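Local coordinates for protein formylmethanofuran--tetrahydromethanopterin formyltransferase (Methanosarcina barkeri, PDB 1M5S) that probably catalyses the reversible transfer of a formyl group from formylmethanofuran to tetrahydromethanopterin in methanogenesis from carbon dioxide, at residues E64-R69 with A135-Y140; M128-Q133 with V139-I144; S208-Y213 with K217-E222; F224-K229 with T235-D240. One frame throughout, in Å; residues are numbered along the deposited sequence.

Interaction 1: E64-R69 with A135-Y140; sequences ETPDGR and AGRKVY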
loop_
_atom_site.group_PDB
_atom_site.type_symbol
_atom_site.label_atom_id
_atom_site.label_comp_id
_atom_site.label_asym_id
_atom_site.label_seq_id
_atom_site.Cartn_x
_atom_site.Cartn_y
_atom_site.Cartn_z
ATOM N N GLU A 64 6.313 0.324 -22.194
ATOM C CA GLU A 64 6.142 -0.920 -22.936
ATOM C C GLU A 64 4.704 -1.219 -23.359
ATOM O O GLU A 64 4.464 -2.164 -24.102
ATOM C CB GLU A 64 6.700 -2.093 -22.124
ATOM C CG GLU A 64 5.773 -2.596 -21.028
ATOM C CD GLU A 64 6.364 -3.737 -20.236
ATOM O OE1 GLU A 64 6.666 -4.781 -20.842
ATOM O OE2 GLU A 64 6.523 -3.595 -19.006
ATOM N N THR A 65 3.746 -0.442 -22.861
ATOM C CA THR A 65 2.332 -0.695 -23.147
ATOM C C THR A 65 1.886 0.015 -24.421
ATOM O O THR A 65 2.491 1.012 -24.828
ATOM C CB THR A 65 1.425 -0.227 -21.993
ATOM O OG1 THR A 65 1.639 1.171 -21.759
ATOM C CG2 THR A 65 1.716 -1.023 -20.727
ATOM N N PRO A 66 0.825 -0.499 -25.072
ATOM C CA PRO A 66 0.336 0.023 -26.353
ATOM C C PRO A 66 -0.063 1.494 -26.258
ATOM O O PRO A 66 0.175 2.268 -27.187
ATOM C CB PRO A 66 -0.868 -0.856 -26.652
ATOM C CG PRO A 66 -0.572 -2.130 -25.926
ATOM C CD PRO A 66 0.046 -1.675 -24.649
ATOM N N ASP A 67 -0.587 1.889 -25.100
ATOM C CA ASP A 67 -1.070 3.251 -24.886
ATOM C C ASP A 67 -0.152 4.103 -24.012
ATOM O O ASP A 67 -0.509 5.220 -23.632
ATOM C CB ASP A 67 -2.489 3.220 -24.288
ATOM C CG ASP A 67 -2.550 2.548 -22.928
ATOM O OD1 ASP A 67 -1.505 2.080 -22.427
ATOM O OD2 ASP A 67 -3.664 2.477 -22.366
ATOM N N GLY A 68 1.021 3.568 -23.687
ATOM C CA GLY A 68 2.007 4.344 -22.956
ATOM C C GLY A 68 1.617 4.603 -21.510
ATOM O O GLY A 68 2.164 5.481 -20.850
ATOM N N ARG A 69 0.725 3.771 -20.995
ATOM C CA ARG A 69 0.163 3.979 -19.650
ATOM C C ARG A 69 0.611 2.855 -18.717
ATOM O O ARG A 69 0.989 1.764 -19.170
ATOM C CB ARG A 69 -1.366 3.949 -19.700
ATOM C CG ARG A 69 -1.980 5.192 -20.344
ATOM C CD ARG A 69 -3.442 5.411 -19.945
ATOM N NE ARG A 69 -4.278 4.213 -20.129
ATOM C CZ ARG A 69 -5.529 4.094 -19.660
ATOM N NH1 ARG A 69 -6.108 5.088 -18.973
ATOM N NH2 ARG A 69 -6.293 3.005 -19.828
ATOM N N ALA A 135 -1.547 1.730 -31.495
ATOM C CA ALA A 135 -0.254 1.112 -31.756
ATOM C C ALA A 135 -0.417 -0.120 -32.649
ATOM O O ALA A 135 -0.055 -1.230 -32.267
ATOM C CB ALA A 135 0.421 0.740 -30.434
ATOM N N GLY A 136 -1.086 0.068 -33.787
ATOM C CA GLY A 136 -1.262 -1.015 -34.743
ATOM C C GLY A 136 -2.313 -2.040 -34.344
ATOM O O GLY A 136 -2.761 -2.832 -35.172
ATOM N N ARG A 137 -2.717 -2.002 -33.078
ATOM C CA ARG A 137 -3.692 -2.955 -32.518
ATOM C C ARG A 137 -5.127 -2.484 -32.779
ATOM O O ARG A 137 -5.434 -1.286 -32.683
ATOM C CB ARG A 137 -3.503 -3.077 -31.006
ATOM C CG ARG A 137 -2.194 -3.765 -30.612
ATOM C CD ARG A 137 -2.106 -4.049 -29.111
ATOM N NE ARG A 137 -0.749 -4.396 -28.666
ATOM C CZ ARG A 137 -0.470 -5.419 -27.847
ATOM N NH1 ARG A 137 -1.444 -6.208 -27.374
ATOM N NH2 ARG A 137 0.766 -5.737 -27.439
ATOM N N LYS A 138 -5.979 -3.439 -33.139
ATOM C CA LYS A 138 -7.395 -3.194 -33.384
ATOM C C LYS A 138 -8.170 -3.159 -32.069
ATOM O O LYS A 138 -8.307 -4.180 -31.381
ATOM C CB LYS A 138 -7.966 -4.285 -34.293
ATOM C CG LYS A 138 -9.439 -4.107 -34.634
ATOM C CD LYS A 138 -9.883 -5.106 -35.691
ATOM C CE LYS A 138 -11.391 -5.106 -35.851
ATOM N NZ LYS A 138 -11.829 -6.093 -36.883
ATOM N N VAL A 139 -8.776 -2.003 -31.794
ATOM C CA VAL A 139 -9.404 -1.729 -30.504
ATOM C C VAL A 139 -10.846 -1.235 -30.658
ATOM O O VAL A 139 -11.162 -0.442 -31.545
ATOM C CB VAL A 139 -8.588 -0.679 -29.706
ATOM C CG1 VAL A 139 -9.292 -0.345 -28.401
ATOM C CG2 VAL A 139 -7.186 -1.194 -29.453
ATOM N N TYR A 140 -11.702 -1.657 -29.742
ATOM C CA TYR A 140 -13.108 -1.237 -29.716
ATOM C C TYR A 140 -13.314 -0.211 -28.610
ATOM O O TYR A 140 -12.802 -0.369 -27.492
ATOM C CB TYR A 140 -14.022 -2.434 -29.461
ATOM C CG TYR A 140 -14.101 -3.353 -30.669
ATOM C CD1 TYR A 140 -14.886 -2.991 -31.768
ATOM C CD2 TYR A 140 -13.383 -4.548 -30.673
ATOM C CE1 TYR A 140 -14.933 -3.822 -32.891
ATOM C CE2 TYR A 140 -13.424 -5.377 -31.799
ATOM C CZ TYR A 140 -14.196 -5.012 -32.909
ATOM O OH TYR A 140 -14.224 -5.812 -34.007
#
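A type I beta turn, Thr65 to Gly68, in the loop joining strands 53-60 and 71-78 sets Pro66 against Ala135 and Arg137, at the turn between the two arms of the 130-144 beta hairpin. The contact is small, 137 Å² in all, and lies at the surface. It has no hydrogen bond of its own. The CB of Ala135 approaches the backbone oxygen of Pro66, CB to O 3.6 Å, and its distance to the CB of Pro66 is 4.3 Å.

Within the loop, Asp67 OD1 accepts the N-H of Arg69, closing an Asx turn, while Asp67 OD2 forms a salt bridge with Arg69 NE (2.9 Å). The hydroxyl OG1 of Thr65 donates to Arg69 O at 2.7 Å. These bonds are internal to 64-69, and it is Pro66 that makes the contact with the hairpin.

Arg137 runs extended from CG to NE past this ring, and its NH1 is held by Glu152 in a salt bridge and by the carbonyl of Asn106. With its end so anchored, the guanidinium turns one face to Pro66, whose CG sits 3.5 Å above the plane, displaced toward the rim and 3.6 Å from Arg137 NE.

Interaction 2: M128-Q133 with V139-I144; sequences MESETQ and VYKVPI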
loop_
_atom_site.group_PDB
_atom_site.type_symbol
_atom_site.label_atom_id
_atom_site.label_comp_id
_atom_site.label_asym_id
_atom_site.label_seq_id
_atom_site.Cartn_x
_atom_site.Cartn_y
_atom_site.Cartn_z
ATOM N N MET A 128 -23.489 2.374 -29.747
ATOM C CA MET A 128 -22.591 3.525 -29.644
ATOM C C MET A 128 -21.105 3.169 -29.755
ATOM O O MET A 128 -20.249 4.065 -29.755
ATOM C CB MET A 128 -22.843 4.283 -28.336
ATOM C CG MET A 128 -24.277 4.765 -28.134
ATOM S SD MET A 128 -25.007 5.675 -29.527
ATOM C CE MET A 128 -23.872 7.046 -29.744
ATOM N N GLU A 129 -20.806 1.877 -29.920
ATOM C CA GLU A 129 -19.427 1.418 -30.082
ATOM C C GLU A 129 -18.763 2.010 -31.311
ATOM O O GLU A 129 -19.405 2.235 -32.336
ATOM C CB GLU A 129 -19.350 -0.103 -30.206
ATOM C CG GLU A 129 -20.521 -0.843 -29.633
ATOM C CD GLU A 129 -21.502 -1.300 -30.680
ATOM O OE1 GLU A 129 -21.081 -1.863 -31.711
ATOM O OE2 GLU A 129 -22.708 -1.136 -30.439
ATOM N N SER A 130 -17.449 2.155 -31.223
ATOM C CA SER A 130 -16.632 2.600 -32.341
ATOM C C SER A 130 -15.469 1.629 -32.457
ATOM O O SER A 130 -15.262 0.777 -31.593
ATOM C CB SER A 130 -16.090 4.018 -32.097
ATOM O OG SER A 130 -16.648 4.604 -30.929
ATOM N N GLU A 131 -14.684 1.794 -33.511
ATOM C CA GLU A 131 -13.505 0.978 -33.708
ATOM C C GLU A 131 -12.337 1.899 -34.011
ATOM O O GLU A 131 -12.452 2.819 -34.819
ATOM C CB GLU A 131 -13.739 0.012 -34.863
ATOM C CG GLU A 131 -12.717 -1.092 -34.959
ATOM C CD GLU A 131 -12.716 -1.742 -36.320
ATOM O OE1 GLU A 131 -11.642 -1.772 -36.958
ATOM O OE2 GLU A 131 -13.795 -2.190 -36.764
ATOM N N THR A 132 -11.251 1.720 -33.270
ATOM C CA THR A 132 -10.070 2.549 -33.438
ATOM C C THR A 132 -8.822 1.667 -33.507
ATOM O O THR A 132 -8.918 0.433 -33.511
ATOM C CB THR A 132 -9.945 3.595 -32.278
ATOM O OG1 THR A 132 -8.805 4.434 -32.498
ATOM C CG2 THR A 132 -9.814 2.907 -30.923
ATOM N N GLN A 133 -7.665 2.311 -33.620
ATOM C CA GLN A 133 -6.394 1.613 -33.721
ATOM C C GLN A 133 -5.366 2.220 -32.769
ATOM O O GLN A 133 -4.950 3.370 -32.943
ATOM C CB GLN A 133 -5.877 1.692 -35.155
ATOM C CG GLN A 133 -4.528 1.060 -35.362
ATOM C CD GLN A 133 -4.470 0.261 -36.639
ATOM O OE1 GLN A 133 -5.340 -0.577 -36.898
ATOM N NE2 GLN A 133 -3.452 0.520 -37.456
ATOM N N VAL A 139 -8.776 -2.003 -31.794
ATOM C CA VAL A 139 -9.404 -1.729 -30.504
ATOM C C VAL A 139 -10.846 -1.235 -30.658
ATOM O O VAL A 139 -11.162 -0.442 -31.545
ATOM C CB VAL A 139 -8.588 -0.679 -29.706
ATOM C CG1 VAL A 139 -9.292 -0.345 -28.401
ATOM C CG2 VAL A 139 -7.186 -1.194 -29.453
ATOM N N TYR A 140 -11.702 -1.657 -29.742
ATOM C CA TYR A 140 -13.108 -1.237 -29.716
ATOM C C TYR A 140 -13.314 -0.211 -28.610
ATOM O O TYR A 140 -12.802 -0.369 -27.492
ATOM C CB TYR A 140 -14.022 -2.434 -29.461
ATOM C CG TYR A 140 -14.101 -3.353 -30.669
ATOM C CD1 TYR A 140 -14.886 -2.991 -31.768
ATOM C CD2 TYR A 140 -13.383 -4.548 -30.673
ATOM C CE1 TYR A 140 -14.933 -3.822 -32.891
ATOM C CE2 TYR A 140 -13.424 -5.377 -31.799
ATOM C CZ TYR A 140 -14.196 -5.012 -32.909
ATOM O OH TYR A 140 -14.224 -5.812 -34.007
ATOM N N LYS A 141 -13.974 0.888 -28.970
ATOM C CA LYS A 141 -14.362 1.928 -28.019
ATOM C C LYS A 141 -15.780 1.660 -27.530
ATOM O O LYS A 141 -16.715 1.600 -28.327
ATOM C CB LYS A 141 -14.314 3.301 -28.698
ATOM C CG LYS A 141 -13.079 4.112 -28.411
ATOM C CD LYS A 141 -13.337 5.589 -28.688
ATOM C CE LYS A 141 -12.297 6.163 -29.634
ATOM N NZ LYS A 141 -12.679 7.537 -30.068
ATOM N N VAL A 142 -15.941 1.573 -26.214
ATOM C CA VAL A 142 -17.244 1.378 -25.596
ATOM C C VAL A 142 -17.531 2.569 -24.668
ATOM O O VAL A 142 -16.988 2.654 -23.563
ATOM C CB VAL A 142 -17.281 0.044 -24.782
ATOM C CG1 VAL A 142 -18.658 -0.172 -24.169
ATOM C CG2 VAL A 142 -16.894 -1.123 -25.675
ATOM N N PRO A 143 -18.336 3.543 -25.142
ATOM C CA PRO A 143 -18.725 4.680 -24.302
ATOM C C PRO A 143 -19.401 4.271 -22.994
ATOM O O PRO A 143 -20.370 3.514 -22.987
ATOM C CB PRO A 143 -19.662 5.478 -25.206
ATOM C CG PRO A 143 -19.143 5.209 -26.574
ATOM C CD PRO A 143 -18.744 3.751 -26.544
ATOM N N ILE A 144 -18.812 4.705 -21.886
ATOM C CA ILE A 144 -19.377 4.484 -20.559
ATOM C C ILE A 144 -19.292 5.781 -19.738
ATOM O O ILE A 144 -18.809 6.800 -20.235
ATOM C CB ILE A 144 -18.649 3.315 -19.822
ATOM C CG1 ILE A 144 -17.133 3.554 -19.790
ATOM C CG2 ILE A 144 -18.967 1.980 -20.511
ATOM C CD1 ILE A 144 -16.373 2.555 -18.941
HETATM O O HOH W 1 -15.026 -4.542 -36.321
#
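Ser130, Glu131 and Thr132 pair with Lys141, Tyr140 and Val139 across two antiparallel strands, and four backbone hydrogen bonds join them. Ser130 and Lys141 form a hydrogen-bonded pair, Ser130 N to Lys141 O 3.0 Å and Lys141 N to Ser130 O 2.9 Å. Thr132 and Val139 form the next such pair, and the bond from Thr132 N to Val139 O, 2.8 Å, is almost straight at 172°. Where the Ser130 strand begins, a weaker CA-H...O contact joins Glu129 CA to Lys141 O at 3.2 Å.

Side-chain packing differs on the two faces. Ser130, Thr132, Val139 and Lys141 share one: Thr132 CG2 lies alongside Val139 CB at 4.0 Å, and Ser130 OG comes to 3.5 Å from Lys141 CB. Beyond the paired residues, Pro143 CG lies 3.6 Å from the backbone O of Met128 and 4.2 Å from Met128 CB.

On the other face, Glu131 and Tyr140 run out next to each other in the same direction. CG of Glu131 is anti to its backbone N (chi1 -167°) and the chain stays extended, which carries the carboxylate out to the level of the phenol. One water bridges the two ends, donating to Glu131 OE2 and bonded to Tyr140 OH.

Met128 and Pro143 also pack on a neighbouring subunit. The whole is a twisted antiparallel beta hairpin with a two-residue connection, its inner strand 137-144 also pairing with strand 147-170.

Interaction 3: S208-Y213 with K217-E222; sequences SGANKY and KATANE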
loop_
_atom_site.group_PDB
_atom_site.type_symbol
_atom_site.label_atom_id
_atom_site.label_comp_id
_atom_site.label_asym_id
_atom_site.label_seq_id
_atom_site.Cartn_x
_atom_site.Cartn_y
_atom_site.Cartn_z
ATOM N N SER A 208 -3.878 -36.209 -2.409
ATOM C CA SER A 208 -4.763 -36.608 -3.503
ATOM C C SER A 208 -6.078 -37.273 -3.088
ATOM O O SER A 208 -7.010 -37.343 -3.887
ATOM C CB SER A 208 -4.016 -37.542 -4.458
ATOM O OG SER A 208 -4.242 -37.183 -5.809
ATOM N N GLY A 209 -6.155 -37.775 -1.860
ATOM C CA GLY A 209 -7.348 -38.499 -1.460
ATOM C C GLY A 209 -7.846 -38.182 -0.068
ATOM O O GLY A 209 -7.835 -37.027 0.350
ATOM N N ALA A 210 -8.335 -39.208 0.624
ATOM C CA ALA A 210 -8.797 -39.077 2.001
ATOM C C ALA A 210 -8.627 -40.392 2.762
ATOM O O ALA A 210 -8.933 -41.464 2.244
ATOM C CB ALA A 210 -10.250 -38.652 2.020
ATOM N N ASN A 211 -8.127 -40.304 3.990
ATOM C CA ASN A 211 -7.982 -41.473 4.845
ATOM C C ASN A 211 -9.306 -41.835 5.509
ATOM O O ASN A 211 -9.504 -42.974 5.935
ATOM C CB ASN A 211 -6.919 -41.220 5.919
ATOM C CG ASN A 211 -5.534 -41.003 5.335
ATOM O OD1 ASN A 211 -5.155 -41.630 4.344
ATOM N ND2 ASN A 211 -4.771 -40.108 5.948
ATOM N N LYS A 212 -10.226 -40.876 5.553
ATOM C CA LYS A 212 -11.457 -41.036 6.319
ATOM C C LYS A 212 -12.676 -40.625 5.501
ATOM O O LYS A 212 -13.546 -41.447 5.202
ATOM C CB LYS A 212 -11.384 -40.202 7.606
ATOM C CG LYS A 212 -12.428 -40.559 8.658
ATOM C CD LYS A 212 -12.275 -39.689 9.898
ATOM C CE LYS A 212 -13.004 -40.278 11.103
ATOM N NZ LYS A 212 -14.477 -40.059 11.069
ATOM N N TYR A 213 -12.729 -39.347 5.140
ATOM C CA TYR A 213 -13.884 -38.785 4.456
ATOM C C TYR A 213 -13.728 -38.974 2.960
ATOM O O TYR A 213 -13.270 -38.075 2.252
ATOM C CB TYR A 213 -14.017 -37.307 4.804
ATOM C CG TYR A 213 -14.055 -37.056 6.293
ATOM C CD1 TYR A 213 -14.932 -37.761 7.114
ATOM C CD2 TYR A 213 -13.203 -36.125 6.884
ATOM C CE1 TYR A 213 -14.963 -37.544 8.494
ATOM C CE2 TYR A 213 -13.227 -35.899 8.257
ATOM C CZ TYR A 213 -14.108 -36.611 9.056
ATOM O OH TYR A 213 -14.133 -36.395 10.415
ATOM N N LYS A 217 -12.428 -35.332 -2.708
ATOM C CA LYS A 217 -11.409 -35.622 -3.714
ATOM C C LYS A 217 -10.010 -35.153 -3.294
ATOM O O LYS A 217 -9.009 -35.596 -3.858
ATOM C CB LYS A 217 -11.795 -35.010 -5.073
ATOM C CG LYS A 217 -11.609 -33.490 -5.191
ATOM C CD LYS A 217 -11.893 -32.991 -6.613
ATOM C CE LYS A 217 -10.957 -33.627 -7.639
ATOM N NZ LYS A 217 -11.314 -33.242 -9.033
ATOM N N ALA A 218 -9.948 -34.285 -2.288
ATOM C CA ALA A 218 -8.676 -33.783 -1.772
ATOM C C ALA A 218 -8.825 -33.340 -0.319
ATOM O O ALA A 218 -9.841 -32.757 0.061
ATOM C CB ALA A 218 -8.177 -32.619 -2.635
ATOM N N THR A 219 -7.848 -33.698 0.509
ATOM C CA THR A 219 -7.835 -33.272 1.906
ATOM C C THR A 219 -6.452 -32.762 2.307
ATOM O O THR A 219 -5.481 -32.903 1.559
ATOM C CB THR A 219 -8.217 -34.424 2.864
ATOM O OG1 THR A 219 -7.275 -35.491 2.728
ATOM C CG2 THR A 219 -9.609 -34.940 2.566
ATOM N N ALA A 220 -6.360 -32.204 3.509
ATOM C CA ALA A 220 -5.072 -31.796 4.056
ATOM C C ALA A 220 -4.161 -33.015 4.171
ATOM O O ALA A 220 -4.587 -34.077 4.635
ATOM C CB ALA A 220 -5.261 -31.147 5.426
ATOM N N ASN A 221 -2.953 -32.891 3.631
ATOM C CA ASN A 221 -1.910 -33.892 3.819
ATOM C C ASN A 221 -1.334 -33.811 5.242
ATOM O O ASN A 221 -0.475 -32.977 5.535
ATOM C CB ASN A 221 -0.810 -33.676 2.785
ATOM C CG ASN A 221 0.196 -34.803 2.755
ATOM O OD1 ASN A 221 0.892 -34.996 1.758
ATOM N ND2 ASN A 221 0.320 -35.521 3.864
ATOM N N GLU A 222 -1.776 -34.722 6.106
ATOM C CA GLU A 222 -1.409 -34.700 7.523
ATOM C C GLU A 222 0.096 -34.868 7.761
ATOM O O GLU A 222 0.585 -34.605 8.860
ATOM C CB GLU A 222 -2.184 -35.786 8.287
ATOM C CG GLU A 222 -1.820 -37.229 7.910
ATOM C CD GLU A 222 -2.399 -37.671 6.574
ATOM O OE1 GLU A 222 -3.422 -37.094 6.143
ATOM O OE2 GLU A 222 -1.834 -38.600 5.954
#
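Thr219 reaches Gly209 and Ala210 with every atom of its side chain. Its CB stands 3.6 Å from Gly209 O. From there OG1, placed between the backbone N and the carbonyl carbon (chi1 61°), comes to 2.9 Å from the same Gly209 O; its single proton may go there or to another acceptor, for Asp126 of a neighbouring subunit also bonds this hydroxyl, as does Lys207 NZ. The methyl CG2 of Thr219 lies 3.5 Å from Gly209 O and 3.8 Å from Ala210 CB. A valine in its place would probably leave Gly209 O, Lys207 and Asp126 of that subunit without the hydroxyl they share.

Further along, Asn211 and Glu222 reach toward each other from the two segments, amide and carboxylate planes 57° apart. Asn211 ND2 makes a weak hydrogen bond to OE2 of Glu222 at 3.3 Å. The firmer tie of this carboxylate is the salt bridge from OE1 to Lys207, whose NZ also meets the carbonyl of Ala220, so Lys207 NZ ties Glu222 to Ala220.

Both segments belong to the long irregular loop between strands 193-194 and 243-251. With Asp126 of the neighbouring subunit taking the backbone N-H groups of Asn211, Lys212 and Tyr213, the arrangement is a loop-mediated subunit interface of the homotetramer.

Interaction 4: F224-K229 with T235-D240; sequences FCPSIK and TEIPAD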
loop_
_atom_site.group_PDB
_atom_site.type_symbol
_atom_site.label_atom_id
_atom_site.label_comp_id
_atom_site.label_asym_id
_atom_site.label_seq_id
_atom_site.Cartn_x
_atom_site.Cartn_y
_atom_site.Cartn_z
ATOM N N PHE A 224 2.397 -33.104 6.415
ATOM C CA PHE A 224 3.026 -31.783 6.403
ATOM C C PHE A 224 2.306 -30.798 7.314
ATOM O O PHE A 224 2.441 -29.589 7.152
ATOM C CB PHE A 224 3.066 -31.216 4.982
ATOM C CG PHE A 224 3.979 -31.959 4.056
ATOM C CD1 PHE A 224 3.483 -32.956 3.224
ATOM C CD2 PHE A 224 5.320 -31.618 3.964
ATOM C CE1 PHE A 224 4.309 -33.597 2.311
ATOM C CE2 PHE A 224 6.156 -32.251 3.055
ATOM C CZ PHE A 224 5.649 -33.243 2.226
ATOM N N CYS A 225 1.541 -31.326 8.265
ATOM C CA CYS A 225 0.855 -30.507 9.259
ATOM C C CYS A 225 1.621 -30.487 10.585
ATOM O O CYS A 225 1.564 -31.446 11.357
ATOM C CB CYS A 225 -0.565 -31.036 9.492
ATOM S SG CYS A 225 -1.622 -30.984 8.035
ATOM N N PRO A 226 2.322 -29.374 10.880
ATOM C CA PRO A 226 3.217 -29.290 12.040
ATOM C C PRO A 226 2.508 -29.407 13.389
ATOM O O PRO A 226 3.045 -30.003 14.322
ATOM C CB PRO A 226 3.897 -27.926 11.866
ATOM C CG PRO A 226 3.824 -27.669 10.412
ATOM C CD PRO A 226 2.472 -28.190 10.018
ATOM N N SER A 227 1.292 -28.875 13.476
ATOM C CA SER A 227 0.546 -28.869 14.732
ATOM C C SER A 227 0.120 -30.272 15.198
ATOM O O SER A 227 -0.351 -30.436 16.323
ATOM C CB SER A 227 -0.687 -27.964 14.611
ATOM O OG SER A 227 -1.673 -28.538 13.766
ATOM N N ILE A 228 0.290 -31.276 14.336
ATOM C CA ILE A 228 -0.063 -32.661 14.667
ATOM C C ILE A 228 1.050 -33.650 14.302
ATOM O O ILE A 228 0.805 -34.853 14.216
ATOM C CB ILE A 228 -1.360 -33.112 13.938
ATOM C CG1 ILE A 228 -1.176 -32.996 12.423
ATOM C CG2 ILE A 228 -2.548 -32.292 14.414
ATOM C CD1 ILE A 228 -2.242 -33.698 11.614
ATOM N N LYS A 229 2.266 -33.148 14.086
ATOM C CA LYS A 229 3.384 -33.989 13.657
ATOM C C LYS A 229 3.723 -35.075 14.681
ATOM O O LYS A 229 4.280 -36.114 14.322
ATOM C CB LYS A 229 4.628 -33.136 13.379
ATOM C CG LYS A 229 5.285 -32.556 14.625
ATOM C CD LYS A 229 6.444 -31.647 14.272
ATOM C CE LYS A 229 6.896 -30.849 15.481
ATOM N NZ LYS A 229 7.866 -29.777 15.117
ATOM N N THR A 235 5.257 -38.457 9.527
ATOM C CA THR A 235 5.322 -37.015 9.355
ATOM C C THR A 235 6.593 -36.606 8.621
ATOM O O THR A 235 7.640 -37.240 8.760
ATOM C CB THR A 235 5.250 -36.293 10.725
ATOM O OG1 THR A 235 5.281 -34.873 10.529
ATOM C CG2 THR A 235 6.396 -36.727 11.637
ATOM N N GLU A 236 6.447 -35.625 7.737
ATOM C CA GLU A 236 7.567 -35.052 7.004
ATOM C C GLU A 236 8.131 -33.822 7.708
ATOM O O GLU A 236 9.044 -33.177 7.192
ATOM C CB GLU A 236 7.112 -34.661 5.603
ATOM C CG GLU A 236 6.883 -35.835 4.674
ATOM C CD GLU A 236 8.177 -36.354 4.084
ATOM O OE1 GLU A 236 8.890 -35.566 3.424
ATOM O OE2 GLU A 236 8.507 -37.534 4.323
ATOM N N ILE A 237 7.563 -33.497 8.869
ATOM C CA ILE A 237 7.884 -32.278 9.616
ATOM C C ILE A 237 8.890 -32.599 10.721
ATOM O O ILE A 237 8.568 -33.334 11.656
ATOM C CB ILE A 237 6.596 -31.660 10.268
ATOM C CG1 ILE A 237 5.531 -31.398 9.200
ATOM C CG2 ILE A 237 6.922 -30.364 10.993
ATOM C CD1 ILE A 237 6.040 -30.643 7.989
ATOM N N PRO A 238 10.118 -32.045 10.629
ATOM C CA PRO A 238 11.138 -32.161 11.680
ATOM C C PRO A 238 10.682 -31.525 12.978
ATOM O O PRO A 238 9.755 -30.710 12.987
ATOM C CB PRO A 238 12.337 -31.421 11.100
ATOM C CG PRO A 238 12.126 -31.459 9.641
ATOM C CD PRO A 238 10.649 -31.345 9.449
ATOM N N ALA A 239 11.354 -31.868 14.072
ATOM C CA ALA A 239 10.985 -31.340 15.381
ATOM C C ALA A 239 11.211 -29.829 15.462
ATOM O O ALA A 239 10.479 -29.120 16.160
ATOM C CB ALA A 239 11.773 -32.053 16.475
ATOM N N ASP A 240 12.195 -29.333 14.713
ATOM C CA ASP A 240 12.539 -27.914 14.762
ATOM C C ASP A 240 11.799 -27.055 13.733
ATOM O O ASP A 240 12.049 -25.853 13.638
ATOM C CB ASP A 240 14.059 -27.719 14.630
ATOM C CG ASP A 240 14.608 -28.172 13.281
ATOM O OD1 ASP A 240 13.948 -28.963 12.572
ATOM O OD2 ASP A 240 15.736 -27.758 12.941
HETATM O O HOH W 2 2.667 -34.066 10.489
#
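Lys229 takes CG between its backbone N and carbonyl carbon (chi1 71°) and then runs extended, a shape that carries NZ across Ile237 to the carbonyls of Pro238 and Ala239. Phe224, with CG anti to its carbonyl carbon (chi1 -68°), swings its ring back beside Glu236.

Lys229 NZ donates to Pro238 O at 3.0 Å and Ala239 O at 2.9 Å, and Val241 O is a third acceptor. On the way, CD of Lys229 touches CG2 of Ile237 at 3.6 Å, the two side chains crossing at about a right angle. Replacing this lysine with an alanine would probably leave those three carbonyls without their shared donor and open a gap beside Ile237 CG2.

Ile237 CD1 lies 3.6 Å from Phe224 CA, and Ile237 CG2 4.0 Å from Pro226 CB. Glu236 CB lies over one face of the Phe224 ring, a CH-pi contact 4.0 Å from the centroid, while the ring packs edge-to-face with Phe167. Thr235 OG1 accepts the N-H of Ile237 in an ST turn and donates to a water that binds Cys225 O.

Pro226 and Ser227 pack on a neighbouring subunit. The whole is an irregular loop with a short 3-10 segment, its two parts tied by a lysine that donates to backbone carbonyls, ahead of strand 243-251.

The contacts form two distant pairs on opposite sides of the chain's centre, interactions 2 and 4 having centres about 57 Å apart. Interactions 1 and 2 share Val139 and Tyr140 on strand 137-144, and touch where Lys138 nears Glu131. Interactions 3 and 4 fold one long loop and meet through Glu222 and Ile228. Interactions 1 and 3 are surface contacts, 2 and 4 partly buried. Their chemistry differs accordingly: regular backbone bonds in 2, proline against a guanidinium in 1, a shared hydroxyl and a weak amide bond in 3, apolar packing with a lysine on carbonyls in 4. Interactions 2, 3 and 4 all touch the same neighbouring subunit.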